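Local coordinates for protein putative immunoglobulin A1 protease (Bacteroides ovatus, PDB 3N6Z) that is a putative immunoglobulin A1 protease, probably a hydrolase, built as a solenoid of short parallel strands, at residues A[238-246]-A[269-277]; A[282-292]-A[322-331]. All coordinates share one frame; numbering follows the deposited sequence. Where two conformers were deposited one is given.

Contact 1: A[238-246]-A[269-277]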
loop_
_atom_site.group_PDB
_atom_site.type_symbol
_atom_site.label_atom_id
_atom_site.label_comp_id
_atom_site.label_asym_id
_atom_site.label_seq_id
_atom_site.Cartn_x
_atom_site.Cartn_y
_atom_site.Cartn_z
ATOM N N TYR A 238 2.681 6.707 7.569
ATOM C CA TYR A 238 1.494 7.410 8.046
ATOM C C TYR A 238 0.465 7.554 6.950
ATOM O O TYR A 238 0.794 7.468 5.767
ATOM C CB TYR A 238 1.861 8.759 8.713
ATOM C CG TYR A 238 1.738 10.007 7.887
ATOM C CD1 TYR A 238 2.745 10.413 7.010
ATOM C CD2 TYR A 238 0.605 10.802 7.981
ATOM C CE1 TYR A 238 2.617 11.594 6.261
ATOM C CE2 TYR A 238 0.473 11.974 7.253
ATOM C CZ TYR A 238 1.469 12.364 6.376
ATOM O OH TYR A 238 1.317 13.536 5.678
ATOM N N ALA A 239 -0.771 7.816 7.351
ATOM C CA ALA A 239 -1.856 8.024 6.419
ATOM C C ALA A 239 -2.758 9.144 6.885
ATOM O O ALA A 239 -2.900 9.387 8.083
ATOM C CB ALA A 239 -2.670 6.728 6.215
ATOM N N TYR A 240 -3.393 9.807 5.925
ATOM C CA TYR A 240 -4.360 10.846 6.235
ATOM C C TYR A 240 -5.598 10.872 5.388
ATOM O O TYR A 240 -6.482 11.739 5.578
ATOM C CB TYR A 240 -3.696 12.204 6.369
ATOM C CG TYR A 240 -3.078 12.851 5.150
ATOM C CD1 TYR A 240 -1.828 12.464 4.688
ATOM C CD2 TYR A 240 -3.683 13.961 4.551
ATOM C CE1 TYR A 240 -1.201 13.138 3.653
ATOM C CE2 TYR A 240 -3.066 14.631 3.473
ATOM C CZ TYR A 240 -1.806 14.222 3.056
ATOM O OH TYR A 240 -1.121 14.829 2.017
ATOM N N GLY A 241 -5.754 9.912 4.492
ATOM C CA GLY A 241 -7.064 9.778 3.825
ATOM C C GLY A 241 -8.138 9.101 4.688
ATOM O O GLY A 241 -7.840 8.288 5.547
ATOM N N ALA A 242 -9.393 9.441 4.494
ATOM C CA ALA A 242 -10.492 8.837 5.268
ATOM C C ALA A 242 -10.561 7.328 5.046
ATOM O O ALA A 242 -10.508 6.889 3.910
ATOM C CB ALA A 242 -11.819 9.480 4.864
ATOM N N VAL A 243 -10.692 6.563 6.126
ATOM C CA VAL A 243 -10.716 5.093 6.074
ATOM C C VAL A 243 -12.058 4.630 6.632
ATOM O O VAL A 243 -12.472 5.090 7.707
ATOM C CB VAL A 243 -9.566 4.422 6.871
ATOM C CG1 VAL A 243 -9.518 2.925 6.634
ATOM C CG2 VAL A 243 -8.244 5.077 6.567
ATOM N N SER A 244 -12.736 3.729 5.927
ATOM C CA SER A 244 -14.030 3.235 6.375
ATOM C C SER A 244 -14.294 1.793 5.962
ATOM O O SER A 244 -13.672 1.279 5.038
ATOM C CB SER A 244 -15.124 4.166 5.861
ATOM O OG SER A 244 -15.190 4.079 4.462
ATOM N N ALA A 245 -15.187 1.143 6.714
ATOM C CA ALA A 245 -15.713 -0.166 6.347
ATOM C C ALA A 245 -17.217 -0.162 6.581
ATOM O O ALA A 245 -17.695 0.381 7.592
ATOM C CB ALA A 245 -15.033 -1.312 7.169
ATOM N N THR A 246 -17.953 -0.805 5.679
ATOM C CA THR A 246 -19.394 -1.017 5.857
ATOM C C THR A 246 -19.690 -1.825 7.114
ATOM O O THR A 246 -20.573 -1.456 7.893
ATOM C CB THR A 246 -19.935 -1.745 4.622
ATOM O OG1 THR A 246 -19.740 -0.904 3.492
ATOM C CG2 THR A 246 -21.385 -2.141 4.765
ATOM N N ALA A 269 2.149 6.539 12.238
ATOM C CA ALA A 269 1.148 7.479 12.732
ATOM C C ALA A 269 -0.155 7.445 11.925
ATOM O O ALA A 269 -0.148 7.359 10.680
ATOM C CB ALA A 269 1.703 8.922 12.709
ATOM N N ALA A 270 -1.271 7.557 12.636
ATOM C CA ALA A 270 -2.596 7.657 12.039
ATOM C C ALA A 270 -3.033 9.111 12.024
ATOM O O ALA A 270 -3.044 9.772 13.075
ATOM C CB ALA A 270 -3.616 6.791 12.824
ATOM N N TRP A 271 -3.425 9.587 10.861
ATOM C CA TRP A 271 -3.916 10.947 10.697
ATOM C C TRP A 271 -5.161 10.975 9.832
ATOM O O TRP A 271 -5.505 12.008 9.237
ATOM C CB TRP A 271 -2.780 11.838 10.169
ATOM C CG TRP A 271 -2.811 13.271 10.500
ATOM C CD1 TRP A 271 -3.899 14.050 10.767
ATOM C CD2 TRP A 271 -1.675 14.140 10.524
ATOM N NE1 TRP A 271 -3.493 15.346 11.024
ATOM C CE2 TRP A 271 -2.139 15.428 10.866
ATOM C CE3 TRP A 271 -0.313 13.947 10.311
ATOM C CZ2 TRP A 271 -1.270 16.538 10.971
ATOM C CZ3 TRP A 271 0.544 15.025 10.422
ATOM C CH2 TRP A 271 0.058 16.308 10.743
ATOM N N SER A 272 -5.906 9.866 9.827
ATOM C CA SER A 272 -7.139 9.706 9.059
ATOM C C SER A 272 -8.362 9.710 9.972
ATOM O O SER A 272 -8.329 9.148 11.063
ATOM C CB SER A 272 -7.118 8.365 8.320
ATOM O OG SER A 272 -6.055 8.303 7.404
ATOM N N ASN A 273 -9.478 10.257 9.486
ATOM C CA ASN A 273 -10.777 9.997 10.092
ATOM C C ASN A 273 -11.218 8.564 9.760
ATOM O O ASN A 273 -11.022 8.104 8.623
ATOM C CB ASN A 273 -11.809 10.994 9.574
ATOM C CG ASN A 273 -11.483 12.424 9.963
ATOM O OD1 ASN A 273 -10.988 12.670 11.066
ATOM N ND2 ASN A 273 -11.782 13.377 9.076
ATOM N N LEU A 274 -11.765 7.866 10.761
ATOM C CA LEU A 274 -12.016 6.430 10.698
ATOM C C LEU A 274 -13.477 6.170 11.018
ATOM O O LEU A 274 -13.974 6.622 12.070
ATOM C CB LEU A 274 -11.134 5.690 11.701
ATOM C CG LEU A 274 -9.642 5.995 11.706
ATOM C CD1 LEU A 274 -8.940 5.160 12.785
ATOM C CD2 LEU A 274 -9.022 5.663 10.338
ATOM N N THR A 275 -14.147 5.439 10.123
ATOM C CA THR A 275 -15.582 5.196 10.214
ATOM C C THR A 275 -15.952 3.738 9.990
ATOM O O THR A 275 -15.679 3.179 8.937
ATOM C CB THR A 275 -16.341 6.075 9.217
ATOM O OG1 THR A 275 -15.968 7.438 9.411
ATOM C CG2 THR A 275 -17.864 5.879 9.342
ATOM N N GLY A 276 -16.566 3.112 10.993
ATOM C CA GLY A 276 -17.219 1.805 10.840
ATOM C C GLY A 276 -18.701 2.077 10.753
ATOM O O GLY A 276 -19.269 2.638 11.681
ATOM N N VAL A 277 -19.339 1.687 9.648
ATOM C CA VAL A 277 -20.752 2.020 9.448
ATOM C C VAL A 277 -21.666 1.184 10.351
ATOM O O VAL A 277 -22.433 1.743 11.135
ATOM C CB VAL A 277 -21.148 1.924 7.972
ATOM C CG1 VAL A 277 -22.639 2.262 7.819
ATOM C CG2 VAL A 277 -20.285 2.880 7.137
HETATM O O HOH W 1 -4.467 7.046 9.338
HETATM O O HOH W 2 -9.071 11.534 6.903
HETATM O O HOH W 3 -13.919 7.975 7.729
#

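Contact 2: A[282-292]-A[322-331]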
loop_
_atom_site.group_PDB
_atom_site.type_symbol
_atom_site.label_atom_id
_atom_site.label_comp_id
_atom_site.label_asym_id
_atom_site.label_seq_id
_atom_site.Cartn_x
_atom_site.Cartn_y
_atom_site.Cartn_z
ATOM N N THR A 282 -15.420 -2.442 14.466
ATOM C CA THR A 282 -14.377 -2.077 15.430
ATOM C C THR A 282 -13.469 -1.054 14.754
ATOM O O THR A 282 -13.108 -1.205 13.590
ATOM C CB THR A 282 -13.602 -3.299 15.952
ATOM O OG1 THR A 282 -13.037 -4.018 14.853
ATOM C CG2 THR A 282 -14.538 -4.216 16.737
ATOM N N VAL A 283 -13.118 -0.010 15.494
ATOM C CA VAL A 283 -12.273 1.062 15.005
ATOM C C VAL A 283 -11.114 1.284 15.947
ATOM O O VAL A 283 -11.317 1.567 17.134
ATOM C CB VAL A 283 -13.085 2.340 14.792
ATOM C CG1 VAL A 283 -12.169 3.490 14.361
ATOM C CG2 VAL A 283 -14.219 2.113 13.788
ATOM N N GLY A 284 -9.905 1.149 15.418
ATOM C CA GLY A 284 -8.669 1.384 16.192
ATOM C C GLY A 284 -7.879 2.488 15.517
ATOM O O GLY A 284 -7.726 2.494 14.279
ATOM N N ARG A 285 -7.329 3.421 16.282
ATOM C CA ARG A 285 -6.567 4.495 15.625
ATOM C C ARG A 285 -5.446 3.884 14.799
ATOM O O ARG A 285 -5.122 4.412 13.738
ATOM C CB ARG A 285 -6.057 5.553 16.587
ATOM C CG ARG A 285 -7.143 6.237 17.383
ATOM C CD ARG A 285 -6.657 7.497 18.105
ATOM N NE ARG A 285 -5.692 7.174 19.152
ATOM C CZ ARG A 285 -5.512 7.866 20.273
ATOM N NH1 ARG A 285 -6.173 9.001 20.477
ATOM N NH2 ARG A 285 -4.660 7.412 21.183
ATOM N N ILE A 286 -4.803 2.815 15.298
ATOM C CA ILE A 286 -3.719 2.150 14.548
ATOM C C ILE A 286 -4.202 0.858 13.871
ATOM O O ILE A 286 -4.008 0.665 12.652
ATOM C CB ILE A 286 -2.473 1.869 15.441
ATOM C CG1 ILE A 286 -2.069 3.106 16.282
ATOM C CG2 ILE A 286 -1.259 1.410 14.593
ATOM C CD1 ILE A 286 -1.697 4.322 15.428
ATOM N N VAL A 287 -4.746 -0.066 14.663
ATOM C CA VAL A 287 -5.156 -1.403 14.196
ATOM C C VAL A 287 -6.592 -1.672 14.630
ATOM O O VAL A 287 -6.946 -1.464 15.804
ATOM C CB VAL A 287 -4.250 -2.524 14.748
ATOM C CG1 VAL A 287 -4.699 -3.865 14.218
ATOM C CG2 VAL A 287 -2.765 -2.251 14.459
ATOM N N GLY A 288 -7.401 -2.204 13.706
ATOM C CA GLY A 288 -8.832 -2.450 13.965
ATOM C C GLY A 288 -9.291 -3.791 14.509
ATOM O O GLY A 288 -10.329 -3.824 15.192
ATOM N N VAL A 289 -8.556 -4.876 14.236
ATOM C CA VAL A 289 -8.983 -6.231 14.598
ATOM C C VAL A 289 -7.805 -7.092 15.002
ATOM O O VAL A 289 -6.777 -7.121 14.302
ATOM C CB VAL A 289 -9.678 -6.982 13.414
ATOM C CG1 VAL A 289 -10.297 -8.332 13.899
ATOM C CG2 VAL A 289 -10.707 -6.109 12.717
ATOM N N SER A 290 -7.980 -7.844 16.103
ATOM C CA SER A 290 -6.973 -8.751 16.645
ATOM C C SER A 290 -5.655 -8.023 16.872
ATOM O O SER A 290 -4.577 -8.589 16.712
ATOM C CB SER A 290 -6.818 -9.988 15.764
ATOM O OG SER A 290 -8.003 -10.778 15.855
ATOM N N ALA A 291 -5.750 -6.772 17.335
ATOM C CA ALA A 291 -4.564 -5.946 17.534
ATOM C C ALA A 291 -3.594 -6.532 18.550
ATOM O O ALA A 291 -2.387 -6.288 18.469
ATOM C CB ALA A 291 -4.949 -4.547 17.935
ATOM N N SER A 292 -4.102 -7.314 19.522
ATOM C CA SER A 292 -3.237 -7.925 20.548
ATOM C C SER A 292 -2.220 -8.913 19.995
ATOM O O SER A 292 -1.258 -9.274 20.682
ATOM C CB SER A 292 -4.109 -8.576 21.615
ATOM O OG SER A 292 -4.732 -9.734 21.097
ATOM N N ALA A 322 -1.428 -3.384 22.742
ATOM C CA ALA A 322 -2.817 -3.770 22.635
ATOM C C ALA A 322 -3.064 -5.022 23.468
ATOM O O ALA A 322 -2.348 -6.030 23.345
ATOM C CB ALA A 322 -3.217 -4.066 21.196
ATOM N N THR A 323 -4.106 -4.927 24.280
ATOM C CA THR A 323 -4.564 -6.077 25.063
ATOM C C THR A 323 -5.795 -6.758 24.458
ATOM O O THR A 323 -6.084 -7.925 24.791
ATOM C CB THR A 323 -4.813 -5.667 26.520
ATOM O OG1 THR A 323 -5.668 -4.521 26.541
ATOM C CG2 THR A 323 -3.466 -5.330 27.181
ATOM N N GLY A 324 -6.482 -6.075 23.540
ATOM C CA GLY A 324 -7.705 -6.583 22.940
ATOM C C GLY A 324 -7.765 -6.369 21.453
ATOM O O GLY A 324 -6.725 -6.427 20.774
ATOM N N THR A 325 -8.965 -6.071 20.947
ATOM C CA THR A 325 -9.249 -6.068 19.522
ATOM C C THR A 325 -8.543 -4.931 18.770
ATOM O O THR A 325 -8.061 -5.100 17.639
ATOM C CB THR A 325 -10.781 -6.003 19.343
ATOM O OG1 THR A 325 -11.325 -7.212 19.895
ATOM C CG2 THR A 325 -11.194 -5.852 17.880
ATOM N N THR A 326 -8.560 -3.751 19.386
ATOM C CA THR A 326 -8.039 -2.558 18.752
ATOM C C THR A 326 -6.757 -2.091 19.397
ATOM O O THR A 326 -6.449 -2.416 20.552
ATOM C CB THR A 326 -9.080 -1.395 18.773
ATOM O OG1 THR A 326 -9.357 -0.975 20.119
ATOM C CG2 THR A 326 -10.393 -1.775 18.065
ATOM N N PHE A 327 -5.986 -1.318 18.638
ATOM C CA PHE A 327 -4.818 -0.628 19.174
ATOM C C PHE A 327 -4.894 0.825 18.747
ATOM O O PHE A 327 -4.986 1.095 17.548
ATOM C CB PHE A 327 -3.517 -1.278 18.690
ATOM C CG PHE A 327 -2.269 -0.532 19.134
ATOM C CD1 PHE A 327 -2.076 -0.209 20.471
ATOM C CD2 PHE A 327 -1.308 -0.146 18.211
ATOM C CE1 PHE A 327 -0.923 0.464 20.871
ATOM C CE2 PHE A 327 -0.178 0.530 18.597
ATOM C CZ PHE A 327 0.006 0.854 19.914
ATOM N N HIS A 328 -4.770 1.740 19.724
ATOM C CA HIS A 328 -4.981 3.162 19.461
ATOM C C HIS A 328 -3.709 4.003 19.443
ATOM O O HIS A 328 -3.758 5.147 19.023
ATOM C CB HIS A 328 -5.900 3.756 20.512
ATOM C CG HIS A 328 -7.304 3.247 20.445
ATOM N ND1 HIS A 328 -8.027 3.158 19.265
ATOM C CD2 HIS A 328 -8.120 2.811 21.432
ATOM C CE1 HIS A 328 -9.237 2.697 19.550
ATOM N NE2 HIS A 328 -9.324 2.500 20.863
ATOM N N GLY A 329 -2.569 3.467 19.899
ATOM C CA GLY A 329 -1.389 4.311 19.969
ATOM C C GLY A 329 -1.580 5.517 20.906
ATOM O O GLY A 329 -2.476 5.517 21.734
ATOM N N VAL A 330 -0.705 6.503 20.761
ATOM C CA VAL A 330 -0.654 7.673 21.628
ATOM C C VAL A 330 -0.969 8.942 20.841
ATOM O O VAL A 330 -0.362 9.187 19.800
ATOM C CB VAL A 330 0.741 7.777 22.278
ATOM C CG1 VAL A 330 0.903 9.110 23.048
ATOM C CG2 VAL A 330 1.000 6.534 23.180
ATOM N N ALA A 331 -1.879 9.753 21.341
ATOM C CA ALA A 331 -2.247 10.983 20.677
ATOM C C ALA A 331 -1.124 12.028 20.666
ATOM O O ALA A 331 -0.399 12.197 21.655
ATOM C CB ALA A 331 -3.525 11.565 21.284
HETATM O O HOH W 4 -10.137 -9.306 17.594
HETATM O O HOH W 5 -7.087 -9.619 19.826
HETATM O O HOH W 6 -0.064 -7.503 23.252
#

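Contact 1: A[238-246]-A[269-277]
Val243 links the strands 243-245 and 274-276 through both its backbone groups: its N donates to Asn273 O, nearly straight at 172°, and its O accepts from Thr275 N at 3.0 Å. Ala245 continues the ladder, accepting from Val277 N at 2.9 Å and donating to Thr275 O. The two short strands run parallel, their axes 4.8 Å apart. Nearer the start, Trp271 N donates to Ala239 O at 2.8 Å, while the bond from Ala239 N to Ala269 O is weak.

Between the two paired regions both chains turn, and polar bridges join them. Ser272 OG lies close to Gly241 O, though the place of that oxygen is less sure. One water takes the hydrogen of Asn273 N and donates to Tyr240 O. Beside the second paired region, a further water donates to Val243 O and hydrogen-bonds Thr275 OG1.

The apolar contacts of the strands lie on two faces. On one, Val243 and Leu274 stand side by side, with Leu274 CD2 3.7 Å from Val243 CB. On the other, Tyr238 CB meets Ala269 CB. Where the chains leave the first strands, Trp271 and Tyr240 take over. The rings of Tyr238 and Trp271 approach obliquely, planes 48° apart, with CE2 of Tyr238 3.7 Å from CE3 of Trp271. Trp271 CG is roughly anti to the backbone N (chi1 -152°), beside the carbonyl carbon, which sends the indole out to the Tyr238 ring. Tyr240 adds its CB, 3.9 Å from Trp271 CB.

Such stacked, in-register parallel strands are characteristic of neighbouring coils of a beta-solenoid. Strand 204-206 pairs with the other edge of 237-239. Helix 334-344 packs on Tyr238, Ala269 and Trp271, and Tyr356 stacks on Tyr240. Inside, Val250 of strand 248-251 meets Val243, Ala245 and Leu274.

Contact 2: A[282-292]-A[322-331]
Ala322 begins the contact, its CB 3.7 Å from Ala291 CB. Gly324 O takes a weak bond from Ser292 N. Thr325 O accepts from Ala291 N, which comes from above the carbonyl plane. Thr326 lays CG2 against Val283 O and Gly288 O. At Phe327 the chains pair antiparallel: its N donates to Val287 O at 3.0 Å, and its O accepts from both Ile286 N and Val287 N, a classic beta bulge. The ring lies alongside Ile286, CD2 3.6 Å from Ile286 CB. His328 receives Arg285 N on ND1 at 3.1 Å, in the ring plane. Its carbonyl O takes Arg285 NE at 2.8 Å, and Gly329 O takes Arg285 NH2 at 2.9 Å. The bend at chi3 (-67°) helps turn the guanidinium edge to these oxygens. Arg285 NH2 also salt-bridges Asp318 OD1. A leucine in place of Arg285 would probably leave both carbonyls without these donors and Asp318 without its partner. Segment 322-331 covers the end strands 282-284 and 287-289, consistent with a cap on the solenoid. Strand 299-302 packs on Arg285, Ile286 and Phe327, Tyr296 of strand 294-296 stacks on Phe327, and Val250 of strand 248-251 hydrogen-bonds to the backbone of Thr282 and Gly284.

Overall arrangement
Contact 1 is the more buried and lies closer to the centre of the chain; contact 2 is partly buried and farther out. Their centres are about 13 Å apart. They meet directly where Leu274 packs on Val283 and Gly284, and Ala270 on Arg285. Strand 274-276 leads along the chain to strand 282-284, so one coil feeds both. Strands 268-270 and 330-332 also belong to the same parallel sheet, with 299-302 between them. Contact 1 depends on repeated parallel backbone pairing with waters bridging the two chains. Contact 2 has a single antiparallel bridge, a bulge and an arginine binding carbonyl oxygens, where an irregular segment covers the end strands.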